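Local coordinates for protein UDP-glucose 6-dehydrogenase (Pyrobaculum islandicum, PDB 3VTF) that probably catalyses the two-step, NAD-dependent oxidation of UDP-glucose to UDP-glucuronate and binds UDP-glucose between its alpha/beta domains, at residues A22-L27 / T98-I103; G329-R334 / L363-R368; L278-S283 / A308-N313. All blocks are in the same frame, centred on the assembly; numbering follows the deposited sequence.

Interaction 1: A22-L27 / T98-I103; sequences ASLSVL and TDATFI
Ser25 and Thr98 meet hydroxyl to hydroxyl, OG to OG1 at 2.6 Å, beside a parallel strand pair. Each oxygen lies between its own backbone N and carbonyl carbon (chi1 42° in Ser25, 57° in Thr98), which turns the two toward each other. Thr98 OG1 has the carbonyls of Ala94 and Val95 as alternative partners, tying the turn ahead of strand 100-103 to helix 91-96. With an alanine replacing this threonine, the Ser25 hydroxyl would probably lose its mate and a gap would open against Leu24, whose carbonyl carbon lies 3.5 Å from Thr98 CG2. Backbone bonds zip the strands: Ser25 N to Ala100 O (2.8 Å), Ser25 O to Phe102 N (2.8 Å), Leu27 N to Phe102 O (2.9 Å). On the other face, Leu24 CD2 rests on Ala100 CB at 4.0 Å, and the Phe102 ring presents its edge to Ser25 O. The N-terminal end is partly exposed and watered, though still held by Asp99 N to Ser23 O: a water bridges Ser23 N and Asp99 OD2, while Asp99 OD1 pairs with Lys134. In the Rossmann-type NAD domain, strand 46-50 flanks 23-27, and helix 199-208 packs Phe204 on Leu24 and Ala100.

Interaction 2: G329-R334 / L363-R368; sequences GGLRGR and LERGAR
Gly333 N donates to Gly366 O at 2.7 Å in a nearly straight bond (168°), although the donor stands well above the carbonyl plane and not on a lone pair. The CA of Arg332 reaches the same oxygen in a CA-H...O contact of 3.6 Å. Further along, Arg368 N bonds to Arg334 O at 2.9 Å, more bent (151°). Both bonds leave from the second half of a type II beta turn, Leu331 to Arg334, closed by Arg334 N on Leu331 O at 2.8 Å; Gly333 takes the positive phi of such a turn. Opposite, Gly366 also has positive phi, and a CB there would press against Arg332 CG, a second reason for a residue without a side chain. Beside these bonds lies a small apolar patch. Leu331 CG is anti to its carbonyl carbon (chi1 -57°), which carries CD1 across the Arg365 side chain to meet its CD at 4.1 Å, while Leu331 CB lies 4.4 Å from Ala367 CB; Val321 of helix 304-328 packs on both Leu331 and Arg365. On the exposed side the extended Arg368 side chain passes alongside the turn, its CG 3.7 Å from Gly333 O. Arg334 NH1 bonds to Leu328 O, at the end of helix 304-328. The 363-368 side is a Schellman motif, with Ala367 N on Leu362 O and Gly366 N on Leu363 O, ending helix 354-364. Since this helix links the adjacent parallel strands 335-339 and 368-372, the contact forms where a beta-alpha-beta crossover of the UDP-binding domain returns to its sheet, next to the loop leading into the first of those strands.

Interaction 3: L278-S283 / A308-N313; sequences LGFGGS and AVLRVN. With UPG (uridine-5'-diphosphate-glucose), chain B.
Phe280 CG sits between its backbone N and carbonyl carbon (chi1 43°) and Asn313 CG lies anti to its backbone N (chi1 -163°), and these torsions lay the asparagine amide flat over one face of the phenylalanine ring. The planes are 9° apart, with Asn313 CG 3.4 Å from Phe280 CZ, an amide-pi stack. Asn313 CB follows at 3.6 Å from the same CZ. Helix 304-328 adds two aliphatic neighbours: Leu310 CD2 touches the ring edge, 4.2 Å from CZ, and Val309 CG1 approaches CZ obliquely at 4.1 Å. Ala236 and Ser240 of helix 221-251 and Pro286 of helix 285-298 also touch Phe280. In this family's central domain, the glycine-rich loop 278-283 leads to Cys284, the predicted nucleophile, and lines the substrate pocket. Gly281 N donates to O3C of the bound UDP-glucose ribose at 2.9 Å, almost straight, and Phe280 CB lies 3.2 Å from its ring oxygen O4C. Gly279, at backbone angles that suit glycine, passes so close to Asn313 that a CB there would clash with its amide. Gly279 O is hydrogen-bonded to NH2 of Arg427, which also binds UDP-glucose. Ala308 and Val312 pack on Ile305 of the second subunit.

Interactions 1 and 3 are buried, whereas interaction 2 lies nearer the surface and away from the annotated sites. They follow the chain in the order 1, 3, 2: the NAD-binding domain, the central domain, and the UDP-binding domain with the loop leading into its strand 335-339. Interaction 1 couples neighbouring strands through backbone bonds and a hydroxyl pair; interaction 2 joins a turn to a helix end by two backbone bonds, one of them between glycines; interaction 3 joins a loop to a helix by aromatic and aliphatic contacts beside the substrate. Helix 304-328 links the last two, supplying Asn313 to one and leading into the turn of the other. The centres of interactions 2 and 3 are about 24 Å apart.

Interaction 1: A22-L27 / T98-I103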
ATOM      1  N   ALA A  22      14.656   8.782  34.516  1.00 26.16           N
ATOM      2  CA  ALA A  22      14.666   7.329  34.497  1.00 25.66           C
ATOM      3  C   ALA A  22      16.073   6.755  34.388  1.00 22.84           C
ATOM      4  O   ALA A  22      16.967   7.407  33.892  1.00 26.89           O
ATOM      5  CB  ALA A  22      13.764   6.803  33.408  1.00 27.69           C
ATOM      6  N   SER A  23      16.259   5.538  34.876  1.00 22.85           N
ATOM      7  CA  SER A  23      17.528   4.788  34.737  1.00 22.96           C
ATOM      8  C   SER A  23      17.255   3.613  33.832  1.00 25.30           C
ATOM      9  O   SER A  23      16.440   2.741  34.168  1.00 22.71           O
ATOM     10  CB  SER A  23      18.089   4.251  36.103  1.00 24.47           C
ATOM     11  OG  SER A  23      18.130   5.355  36.996  1.00 31.43           O
ATOM     12  N   LEU A  24      17.859   3.646  32.652  1.00 22.80           N
ATOM     13  CA  LEU A  24      17.523   2.715  31.578  1.00 23.03           C
ATOM     14  C   LEU A  24      18.778   2.041  31.135  1.00 23.55           C
ATOM     15  O   LEU A  24      19.858   2.674  30.964  1.00 26.20           O
ATOM     16  CB  LEU A  24      16.984   3.499  30.350  1.00 21.90           C
ATOM     17  CG  LEU A  24      15.835   4.445  30.655  1.00 21.86           C
ATOM     18  CD1 LEU A  24      15.416   5.264  29.410  1.00 20.77           C
ATOM     19  CD2 LEU A  24      14.597   3.743  31.305  1.00 20.93           C
ATOM     20  N   SER A  25      18.648   0.775  30.841  1.00 19.55           N
ATOM     21  CA  SER A  25      19.756   0.061  30.195  1.00 21.65           C
ATOM     22  C   SER A  25      19.372  -0.360  28.771  1.00 20.88           C
ATOM     23  O   SER A  25      18.194  -0.520  28.471  1.00 19.39           O
ATOM     24  CB  SER A  25      20.222  -1.145  31.073  1.00 21.76           C
ATOM     25  OG  SER A  25      19.148  -1.863  31.631  1.00 23.78           O
ATOM     26  N   VAL A  26      20.356  -0.527  27.897  1.00 21.32           N
ATOM     27  CA  VAL A  26      20.119  -1.039  26.559  1.00 21.11           C
ATOM     28  C   VAL A  26      21.087  -2.193  26.292  1.00 22.71           C
ATOM     29  O   VAL A  26      22.312  -2.028  26.535  1.00 24.57           O
ATOM     30  CB  VAL A  26      20.414   0.055  25.508  1.00 20.81           C
ATOM     31  CG1 VAL A  26      20.147  -0.507  24.114  1.00 22.33           C
ATOM     32  CG2 VAL A  26      19.529   1.275  25.801  1.00 21.03           C
ATOM     33  N   LEU A  27      20.552  -3.359  25.870  1.00 22.85           N
ATOM     34  CA  LEU A  27      21.411  -4.532  25.519  1.00 24.58           C
ATOM     35  C   LEU A  27      21.356  -4.717  24.026  1.00 23.40           C
ATOM     36  O   LEU A  27      20.275  -4.955  23.447  1.00 22.54           O
ATOM     37  CB  LEU A  27      20.893  -5.809  26.203  1.00 21.97           C
ATOM     38  CG  LEU A  27      20.857  -5.713  27.735  1.00 26.78           C
ATOM     39  CD1 LEU A  27      20.437  -7.108  28.239  1.00 23.09           C
ATOM     40  CD2 LEU A  27      22.289  -5.357  28.259  1.00 28.00           C
ATOM     41  N   THR A  98      19.823  -0.339  36.687  1.00 26.45           N
ATOM     42  CA  THR A  98      18.755   0.468  36.091  1.00 23.34           C
ATOM     43  C   THR A  98      17.348  -0.046  36.494  1.00 24.17           C
ATOM     44  O   THR A  98      17.247  -0.984  37.237  1.00 24.22           O
ATOM     45  CB  THR A  98      18.923   0.483  34.535  1.00 24.87           C
ATOM     46  OG1 THR A  98      18.920  -0.853  34.064  1.00 23.39           O
ATOM     47  CG2 THR A  98      20.327   1.114  34.082  1.00 24.80           C
ATOM     48  N   ASP A  99      16.272   0.557  35.972  1.00 23.05           N
ATOM     49  CA  ASP A  99      14.922   0.118  36.287  1.00 22.80           C
ATOM     50  C   ASP A  99      14.172  -0.439  35.084  1.00 22.89           C
ATOM     51  O   ASP A  99      13.168  -1.117  35.250  1.00 23.66           O
ATOM     52  CB  ASP A  99      14.149   1.250  36.825  1.00 23.48           C
ATOM     53  CG  ASP A  99      14.627   1.631  38.244  1.00 28.35           C
ATOM     54  OD1 ASP A  99      14.956   0.705  39.011  1.00 26.05           O
ATOM     55  OD2 ASP A  99      14.654   2.826  38.522  1.00 30.00           O
ATOM     56  N   ALA A 100      14.667  -0.162  33.866  1.00 25.71           N
ATOM     57  CA  ALA A 100      14.115  -0.836  32.680  1.00 21.68           C
ATOM     58  C   ALA A 100      15.210  -1.117  31.677  1.00 22.90           C
ATOM     59  O   ALA A 100      16.202  -0.352  31.593  1.00 23.35           O
ATOM     60  CB  ALA A 100      13.061   0.119  32.051  1.00 17.40           C
ATOM     61  N   THR A 101      15.115  -2.257  30.969  1.00 19.55           N
ATOM     62  CA  THR A 101      16.187  -2.656  30.024  1.00 18.66           C
ATOM     63  C   THR A 101      15.516  -2.795  28.639  1.00 20.84           C
ATOM     64  O   THR A 101      14.502  -3.517  28.508  1.00 21.90           O
ATOM     65  CB  THR A 101      16.763  -4.031  30.394  1.00 21.97           C
ATOM     66  OG1 THR A 101      17.423  -3.884  31.660  1.00 23.01           O
ATOM     67  CG2 THR A 101      17.821  -4.567  29.310  1.00 19.62           C
ATOM     68  N   PHE A 102      16.024  -2.035  27.655  1.00 19.40           N
ATOM     69  CA  PHE A 102      15.601  -2.233  26.258  1.00 19.21           C
ATOM     70  C   PHE A 102      16.411  -3.337  25.598  1.00 20.83           C
ATOM     71  O   PHE A 102      17.642  -3.233  25.431  1.00 20.02           O
ATOM     72  CB  PHE A 102      15.798  -0.901  25.497  1.00 18.55           C
ATOM     73  CG  PHE A 102      14.807   0.148  25.990  1.00 20.07           C
ATOM     74  CD1 PHE A 102      13.651   0.403  25.257  1.00 20.19           C
ATOM     75  CD2 PHE A 102      15.023   0.855  27.175  1.00 22.79           C
ATOM     76  CE1 PHE A 102      12.718   1.296  25.715  1.00 21.33           C
ATOM     77  CE2 PHE A 102      14.075   1.763  27.639  1.00 23.66           C
ATOM     78  CZ  PHE A 102      12.932   1.989  26.917  1.00 21.62           C
ATOM     79  N   ILE A 103      15.745  -4.402  25.164  1.00 18.00           N
ATOM     80  CA  ILE A 103      16.493  -5.434  24.467  1.00 18.50           C
ATOM     81  C   ILE A 103      16.456  -5.053  23.010  1.00 19.59           C
ATOM     82  O   ILE A 103      15.351  -4.981  22.382  1.00 18.52           O
ATOM     83  CB  ILE A 103      15.842  -6.821  24.686  1.00 18.81           C
ATOM     84  CG1 ILE A 103      15.944  -7.193  26.189  1.00 18.81           C
ATOM     85  CG2 ILE A 103      16.419  -7.899  23.723  1.00 19.19           C
ATOM     86  CD1 ILE A 103      15.125  -8.472  26.493  1.00 19.82           C
TER
HETATM   87  O   HOH W   1      14.123   4.718  36.624  1.00 25.98           O

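Interaction 2: G329-R334 / L363-R368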
ATOM      1  N   GLY A 329      24.805  -9.516 -25.675  1.00 37.65           N
ATOM      2  CA  GLY A 329      24.876 -10.831 -26.328  1.00 40.21           C
ATOM      3  C   GLY A 329      25.674 -11.857 -25.560  1.00 46.26           C
ATOM      4  O   GLY A 329      26.506 -12.548 -26.157  1.00 41.62           O
ATOM      5  N   GLY A 330      25.450 -11.977 -24.245  1.00 41.58           N
ATOM      6  CA  GLY A 330      26.184 -12.941 -23.408  1.00 38.28           C
ATOM      7  C   GLY A 330      27.226 -12.195 -22.608  1.00 37.70           C
ATOM      8  O   GLY A 330      27.732 -11.132 -23.063  1.00 41.56           O
ATOM      9  N   LEU A 331      27.525 -12.707 -21.410  1.00 33.99           N
ATOM     10  CA  LEU A 331      28.389 -12.007 -20.452  1.00 36.28           C
ATOM     11  C   LEU A 331      29.809 -12.579 -20.272  1.00 37.81           C
ATOM     12  O   LEU A 331      30.671 -11.881 -19.750  1.00 34.74           O
ATOM     13  CB  LEU A 331      27.691 -11.909 -19.053  1.00 38.83           C
ATOM     14  CG  LEU A 331      26.319 -11.206 -19.087  1.00 40.57           C
ATOM     15  CD1 LEU A 331      25.626 -11.215 -17.706  1.00 36.25           C
ATOM     16  CD2 LEU A 331      26.472  -9.758 -19.590  1.00 38.86           C
ATOM     17  N   ARG A 332      30.033 -13.837 -20.687  1.00 40.43           N
ATOM     18  CA  ARG A 332      31.355 -14.509 -20.493  1.00 43.08           C
ATOM     19  C   ARG A 332      32.511 -13.624 -20.961  1.00 42.68           C
ATOM     20  O   ARG A 332      32.499 -13.153 -22.086  1.00 42.31           O
ATOM     21  CB  ARG A 332      31.395 -15.850 -21.201  1.00 45.79           C
ATOM     22  CG  ARG A 332      30.608 -16.903 -20.436  1.00 51.74           C
ATOM     23  CD  ARG A 332      31.095 -18.345 -20.653  1.00 53.08           C
ATOM     24  NE  ARG A 332      30.053 -19.336 -20.256  1.00 53.01           N
ATOM     25  CZ  ARG A 332      28.885 -19.471 -20.883  1.00 52.78           C
ATOM     26  NH1 ARG A 332      28.617 -18.672 -21.921  1.00 55.67           N
ATOM     27  NH2 ARG A 332      27.976 -20.395 -20.509  1.00 46.87           N
ATOM     28  N   GLY A 333      33.452 -13.334 -20.063  1.00 41.75           N
ATOM     29  CA  GLY A 333      34.652 -12.586 -20.407  1.00 40.66           C
ATOM     30  C   GLY A 333      34.385 -11.111 -20.548  1.00 45.67           C
ATOM     31  O   GLY A 333      35.314 -10.335 -20.783  1.00 45.75           O
ATOM     32  N   ARG A 334      33.126 -10.679 -20.388  1.00 42.85           N
ATOM     33  CA  ARG A 334      32.824  -9.281 -20.690  1.00 40.22           C
ATOM     34  C   ARG A 334      33.124  -8.417 -19.478  1.00 37.98           C
ATOM     35  O   ARG A 334      33.048  -8.870 -18.370  1.00 41.82           O
ATOM     36  CB  ARG A 334      31.371  -9.167 -21.175  1.00 48.61           C
ATOM     37  CG  ARG A 334      31.196  -8.303 -22.386  1.00 61.27           C
ATOM     38  CD  ARG A 334      31.873  -8.865 -23.626  1.00 53.72           C
ATOM     39  NE  ARG A 334      31.043  -9.962 -24.105  1.00 62.64           N
ATOM     40  CZ  ARG A 334      30.056  -9.814 -24.982  1.00 54.22           C
ATOM     41  NH1 ARG A 334      29.808  -8.599 -25.453  1.00 50.90           N
ATOM     42  NH2 ARG A 334      29.319 -10.873 -25.356  1.00 47.90           N
ATOM     43  N   LEU A 363      29.227 -12.615 -11.768  1.00 35.80           N
ATOM     44  CA  LEU A 363      30.356 -13.542 -11.579  1.00 36.87           C
ATOM     45  C   LEU A 363      30.020 -14.934 -11.997  1.00 40.67           C
ATOM     46  O   LEU A 363      30.716 -15.498 -12.820  1.00 47.73           O
ATOM     47  CB  LEU A 363      30.850 -13.550 -10.158  1.00 33.37           C
ATOM     48  CG  LEU A 363      31.623 -12.325  -9.730  1.00 36.92           C
ATOM     49  CD1 LEU A 363      31.842 -12.389  -8.219  1.00 38.27           C
ATOM     50  CD2 LEU A 363      32.921 -12.114 -10.514  1.00 41.70           C
ATOM     51  N   GLU A 364      28.930 -15.455 -11.489  1.00 42.45           N
ATOM     52  CA  GLU A 364      28.387 -16.740 -11.881  1.00 44.15           C
ATOM     53  C   GLU A 364      28.147 -16.849 -13.406  1.00 43.04           C
ATOM     54  O   GLU A 364      28.071 -17.937 -13.976  1.00 41.98           O
ATOM     55  CB  GLU A 364      27.136 -16.928 -11.010  1.00 46.47           C
ATOM     56  CG  GLU A 364      26.300 -18.182 -11.150  1.00 56.97           C
ATOM     57  CD  GLU A 364      25.118 -18.178 -10.157  1.00 68.98           C
ATOM     58  OE1 GLU A 364      24.151 -17.404 -10.354  1.00 60.31           O
ATOM     59  OE2 GLU A 364      25.137 -18.953  -9.164  1.00 71.44           O
ATOM     60  N   ARG A 365      28.052 -15.730 -14.111  1.00 43.70           N
ATOM     61  CA  ARG A 365      27.951 -15.821 -15.571  1.00 41.64           C
ATOM     62  C   ARG A 365      29.272 -15.549 -16.322  1.00 38.01           C
ATOM     63  O   ARG A 365      29.258 -15.291 -17.530  1.00 39.70           O
ATOM     64  CB  ARG A 365      26.776 -14.983 -16.133  1.00 41.21           C
ATOM     65  CG  ARG A 365      25.413 -15.662 -15.965  1.00 43.57           C
ATOM     66  CD  ARG A 365      24.328 -14.604 -15.837  1.00 45.82           C
ATOM     67  NE  ARG A 365      23.282 -14.991 -14.876  1.00 56.01           N
ATOM     68  CZ  ARG A 365      21.974 -15.056 -15.144  1.00 60.97           C
ATOM     69  NH1 ARG A 365      21.467 -14.742 -16.370  1.00 56.44           N
ATOM     70  NH2 ARG A 365      21.156 -15.427 -14.159  1.00 68.74           N
ATOM     71  N   GLY A 366      30.397 -15.566 -15.612  1.00 39.98           N
ATOM     72  CA  GLY A 366      31.715 -15.455 -16.306  1.00 45.08           C
ATOM     73  C   GLY A 366      32.107 -14.037 -16.695  1.00 48.01           C
ATOM     74  O   GLY A 366      33.068 -13.827 -17.437  1.00 46.50           O
ATOM     75  N   ALA A 367      31.373 -13.035 -16.190  1.00 44.25           N
ATOM     76  CA  ALA A 367      31.783 -11.620 -16.357  1.00 43.47           C
ATOM     77  C   ALA A 367      32.989 -11.265 -15.511  1.00 43.70           C
ATOM     78  O   ALA A 367      33.187 -11.788 -14.397  1.00 45.84           O
ATOM     79  CB  ALA A 367      30.635 -10.633 -16.058  1.00 36.11           C
ATOM     80  N   ARG A 368      33.779 -10.353 -16.044  1.00 38.23           N
ATOM     81  CA  ARG A 368      34.822  -9.700 -15.286  1.00 46.35           C
ATOM     82  C   ARG A 368      34.154  -8.492 -14.680  1.00 37.28           C
ATOM     83  O   ARG A 368      33.810  -7.536 -15.410  1.00 44.18           O
ATOM     84  CB  ARG A 368      35.988  -9.228 -16.184  1.00 49.72           C
ATOM     85  CG  ARG A 368      36.478 -10.225 -17.235  1.00 58.16           C
ATOM     86  CD  ARG A 368      37.677  -9.612 -17.950  1.00 65.48           C
ATOM     87  NE  ARG A 368      38.554 -10.600 -18.585  1.00 74.36           N
ATOM     88  CZ  ARG A 368      39.840 -10.386 -18.897  1.00 80.46           C
ATOM     89  NH1 ARG A 368      40.440  -9.231 -18.635  1.00 70.57           N
ATOM     90  NH2 ARG A 368      40.548 -11.351 -19.464  1.00 91.97           N
TER

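Interaction 3: L278-S283 / A308-N313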
ATOM      1  N   LEU A 278      15.655  -2.342  -8.369  1.00 20.95           N
ATOM      2  CA  LEU A 278      16.225  -3.654  -8.070  1.00 22.59           C
ATOM      3  C   LEU A 278      15.625  -4.344  -6.872  1.00 22.76           C
ATOM      4  O   LEU A 278      15.935  -5.522  -6.626  1.00 22.04           O
ATOM      5  CB  LEU A 278      17.730  -3.532  -7.821  1.00 22.00           C
ATOM      6  CG  LEU A 278      18.644  -3.281  -8.994  1.00 24.09           C
ATOM      7  CD1 LEU A 278      20.072  -3.396  -8.414  1.00 22.29           C
ATOM      8  CD2 LEU A 278      18.449  -4.461  -9.922  1.00 24.87           C
ATOM      9  N   GLY A 279      14.801  -3.625  -6.126  1.00 21.75           N
ATOM     10  CA  GLY A 279      14.073  -4.202  -4.958  1.00 20.48           C
ATOM     11  C   GLY A 279      14.673  -3.780  -3.642  1.00 22.73           C
ATOM     12  O   GLY A 279      15.616  -2.943  -3.618  1.00 20.76           O
ATOM     13  N   PHE A 280      14.243  -4.409  -2.541  1.00 23.61           N
ATOM     14  CA  PHE A 280      14.776  -3.939  -1.207  1.00 22.45           C
ATOM     15  C   PHE A 280      15.854  -4.880  -0.725  1.00 21.93           C
ATOM     16  O   PHE A 280      15.734  -6.126  -0.888  1.00 21.08           O
ATOM     17  CB  PHE A 280      13.605  -3.826  -0.191  1.00 20.77           C
ATOM     18  CG  PHE A 280      12.621  -5.025  -0.250  1.00 21.91           C
ATOM     19  CD1 PHE A 280      12.858  -6.166   0.526  1.00 20.23           C
ATOM     20  CD2 PHE A 280      11.478  -4.996  -1.035  1.00 21.46           C
ATOM     21  CE1 PHE A 280      12.030  -7.259   0.512  1.00 20.06           C
ATOM     22  CE2 PHE A 280      10.606  -6.086  -1.080  1.00 23.55           C
ATOM     23  CZ  PHE A 280      10.894  -7.257  -0.302  1.00 18.64           C
ATOM     24  N   GLY A 281      16.917  -4.309  -0.103  1.00 19.73           N
ATOM     25  CA  GLY A 281      17.901  -5.111   0.572  1.00 20.65           C
ATOM     26  C   GLY A 281      17.965  -4.638   2.041  1.00 23.14           C
ATOM     27  O   GLY A 281      16.951  -4.150   2.609  1.00 23.43           O
ATOM     28  N   GLY A 282      19.132  -4.769   2.647  1.00 21.97           N
ATOM     29  CA  GLY A 282      19.308  -4.357   4.069  1.00 24.98           C
ATOM     30  C   GLY A 282      18.950  -5.544   4.983  1.00 25.53           C
ATOM     31  O   GLY A 282      18.440  -6.594   4.531  1.00 24.80           O
ATOM     32  N   SER A 283      19.216  -5.368   6.263  1.00 25.17           N
ATOM     33  CA  SER A 283      19.036  -6.455   7.222  1.00 25.39           C
ATOM     34  C   SER A 283      17.654  -6.510   7.773  1.00 28.21           C
ATOM     35  O   SER A 283      17.436  -7.338   8.655  1.00 33.53           O
ATOM     36  CB  SER A 283      20.010  -6.372   8.415  1.00 28.11           C
ATOM     37  OG  SER A 283      19.826  -5.131   9.077  1.00 35.28           O
ATOM     38  N   ALA A 308       4.144 -13.322  -2.428  1.00 16.37           N
ATOM     39  CA  ALA A 308       4.264 -12.638  -3.747  1.00 17.54           C
ATOM     40  C   ALA A 308       5.210 -11.500  -3.675  1.00 20.46           C
ATOM     41  O   ALA A 308       6.077 -11.298  -4.618  1.00 20.64           O
ATOM     42  CB  ALA A 308       2.889 -12.260  -4.345  1.00 15.86           C
ATOM     43  N   VAL A 309       5.172 -10.799  -2.512  1.00 18.98           N
ATOM     44  CA  VAL A 309       6.082  -9.679  -2.308  1.00 19.24           C
ATOM     45  C   VAL A 309       7.494 -10.112  -2.457  1.00 20.20           C
ATOM     46  O   VAL A 309       8.345  -9.418  -3.088  1.00 18.28           O
ATOM     47  CB  VAL A 309       5.854  -9.064  -0.873  1.00 18.64           C
ATOM     48  CG1 VAL A 309       6.930  -8.070  -0.584  1.00 20.26           C
ATOM     49  CG2 VAL A 309       4.477  -8.431  -0.891  1.00 19.36           C
ATOM     50  N   LEU A 310       7.825 -11.229  -1.805  1.00 21.42           N
ATOM     51  CA  LEU A 310       9.202 -11.739  -1.868  1.00 21.89           C
ATOM     52  C   LEU A 310       9.539 -12.356  -3.239  1.00 21.76           C
ATOM     53  O   LEU A 310      10.686 -12.245  -3.691  1.00 24.11           O
ATOM     54  CB  LEU A 310       9.450 -12.831  -0.788  1.00 27.35           C
ATOM     55  CG  LEU A 310      10.075 -12.423   0.544  1.00 35.08           C
ATOM     56  CD1 LEU A 310      10.522 -13.660   1.372  1.00 27.70           C
ATOM     57  CD2 LEU A 310      11.250 -11.434   0.377  1.00 28.50           C
ATOM     58  N   ARG A 311       8.576 -13.022  -3.877  1.00 19.11           N
ATOM     59  CA  ARG A 311       8.851 -13.553  -5.243  1.00 22.06           C
ATOM     60  C   ARG A 311       9.301 -12.425  -6.202  1.00 23.71           C
ATOM     61  O   ARG A 311      10.281 -12.558  -6.976  1.00 20.51           O
ATOM     62  CB  ARG A 311       7.594 -14.189  -5.739  1.00 23.15           C
ATOM     63  CG  ARG A 311       7.604 -14.624  -7.187  1.00 30.13           C
ATOM     64  CD  ARG A 311       6.242 -15.188  -7.671  1.00 33.73           C
ATOM     65  NE  ARG A 311       6.236 -15.217  -9.135  1.00 36.40           N
ATOM     66  CZ  ARG A 311       6.508 -16.324  -9.820  1.00 51.92           C
ATOM     67  NH1 ARG A 311       6.779 -17.422  -9.128  1.00 49.36           N
ATOM     68  NH2 ARG A 311       6.525 -16.352 -11.165  1.00 42.98           N
ATOM     69  N   VAL A 312       8.571 -11.315  -6.202  1.00 20.15           N
ATOM     70  CA  VAL A 312       8.960 -10.166  -7.068  1.00 17.23           C
ATOM     71  C   VAL A 312      10.316  -9.674  -6.672  1.00 19.05           C
ATOM     72  O   VAL A 312      11.170  -9.465  -7.507  1.00 16.78           O
ATOM     73  CB  VAL A 312       7.884  -9.069  -6.945  1.00 16.93           C
ATOM     74  CG1 VAL A 312       8.372  -7.739  -7.594  1.00 15.34           C
ATOM     75  CG2 VAL A 312       6.624  -9.573  -7.601  1.00 20.76           C
ATOM     76  N   ASN A 313      10.577  -9.543  -5.348  1.00 20.84           N
ATOM     77  CA  ASN A 313      11.859  -8.993  -4.926  1.00 18.74           C
ATOM     78  C   ASN A 313      13.005  -9.856  -5.358  1.00 23.45           C
ATOM     79  O   ASN A 313      14.093  -9.342  -5.743  1.00 21.32           O
ATOM     80  CB  ASN A 313      11.855  -8.817  -3.395  1.00 21.98           C
ATOM     81  CG  ASN A 313      12.940  -7.892  -2.910  1.00 25.98           C
ATOM     82  OD1 ASN A 313      13.843  -8.264  -2.126  1.00 25.26           O
ATOM     83  ND2 ASN A 313      12.850  -6.677  -3.347  1.00 17.43           N
TER
HETATM   84  N1  UPG B1001      13.789   0.865  -1.379  1.00 23.90           N
HETATM   85  C2  UPG B1001      13.289   0.673  -2.701  1.00 23.29           C
HETATM   86  N3  UPG B1001      12.340   1.493  -3.159  1.00 22.31           N
HETATM   87  C4  UPG B1001      11.803   2.465  -2.329  1.00 24.34           C
HETATM   88  C5  UPG B1001      12.257   2.676  -0.980  1.00 23.78           C
HETATM   89  C6  UPG B1001      13.255   1.790  -0.527  1.00 22.90           C
HETATM   90  O2  UPG B1001      13.743  -0.238  -3.464  1.00 22.06           O
HETATM   91  O4  UPG B1001      10.860   3.191  -2.791  1.00 22.33           O
HETATM   92  C1C UPG B1001      14.820  -0.112  -0.955  1.00 22.68           C
HETATM   93  C2C UPG B1001      16.046   0.622  -0.447  1.00 25.70           C
HETATM   94  O2C UPG B1001      16.988   0.886  -1.483  1.00 23.54           O
HETATM   95  C3C UPG B1001      16.621  -0.380   0.579  1.00 25.06           C
HETATM   96  C4C UPG B1001      15.387  -1.083   1.146  1.00 21.74           C
HETATM   97  O4C UPG B1001      14.312  -0.736   0.246  1.00 23.46           O
HETATM   98  O3C UPG B1001      17.353  -1.416  -0.129  1.00 24.60           O
HETATM   99  C5C UPG B1001      15.005  -0.608   2.568  1.00 26.48           C
HETATM  100  O5C UPG B1001      15.129   0.819   2.596  1.00 26.47           O
HETATM  101  PA  UPG B1001      14.807   1.650   4.027  1.00 30.73           P
HETATM  102  O1A UPG B1001      13.311   1.464   4.441  1.00 25.13           O
HETATM  103  O2A UPG B1001      15.478   3.043   3.928  1.00 33.07           O
HETATM  104  O3A UPG B1001      15.879   0.909   4.972  1.00 29.60           O
HETATM  105  PB  UPG B1001      15.815   0.419   6.537  1.00 31.34           P
HETATM  106  O1B UPG B1001      16.879   1.180   7.287  1.00 32.13           O
HETATM  107  O2B UPG B1001      16.059  -1.079   6.226  1.00 33.54           O
HETATM  108  O3B UPG B1001      14.435   0.820   7.228  1.00 28.67           O
HETATM  109  C1' UPG B1001      13.352  -0.153   7.353  1.00 28.03           C
HETATM  110  C2' UPG B1001      12.085   0.632   7.610  1.00 26.37           C
HETATM  111  C3' UPG B1001      12.165   1.219   9.040  1.00 27.25           C
HETATM  112  C4' UPG B1001      12.378   0.039  10.019  1.00 28.37           C
HETATM  113  C5' UPG B1001      13.791  -0.597   9.706  1.00 27.96           C
HETATM  114  C6' UPG B1001      14.190  -1.833  10.543  1.00 27.79           C
HETATM  115  O2' UPG B1001      12.256   1.704   6.603  1.00 25.44           O
HETATM  116  O3' UPG B1001      10.939   1.877   9.288  1.00 25.38           O
HETATM  117  O4' UPG B1001      12.452   0.603  11.346  1.00 29.95           O
HETATM  118  O5' UPG B1001      13.601  -1.129   8.364  1.00 31.91           O
HETATM  119  O6' UPG B1001      13.002  -2.555  10.946  1.00 23.12           O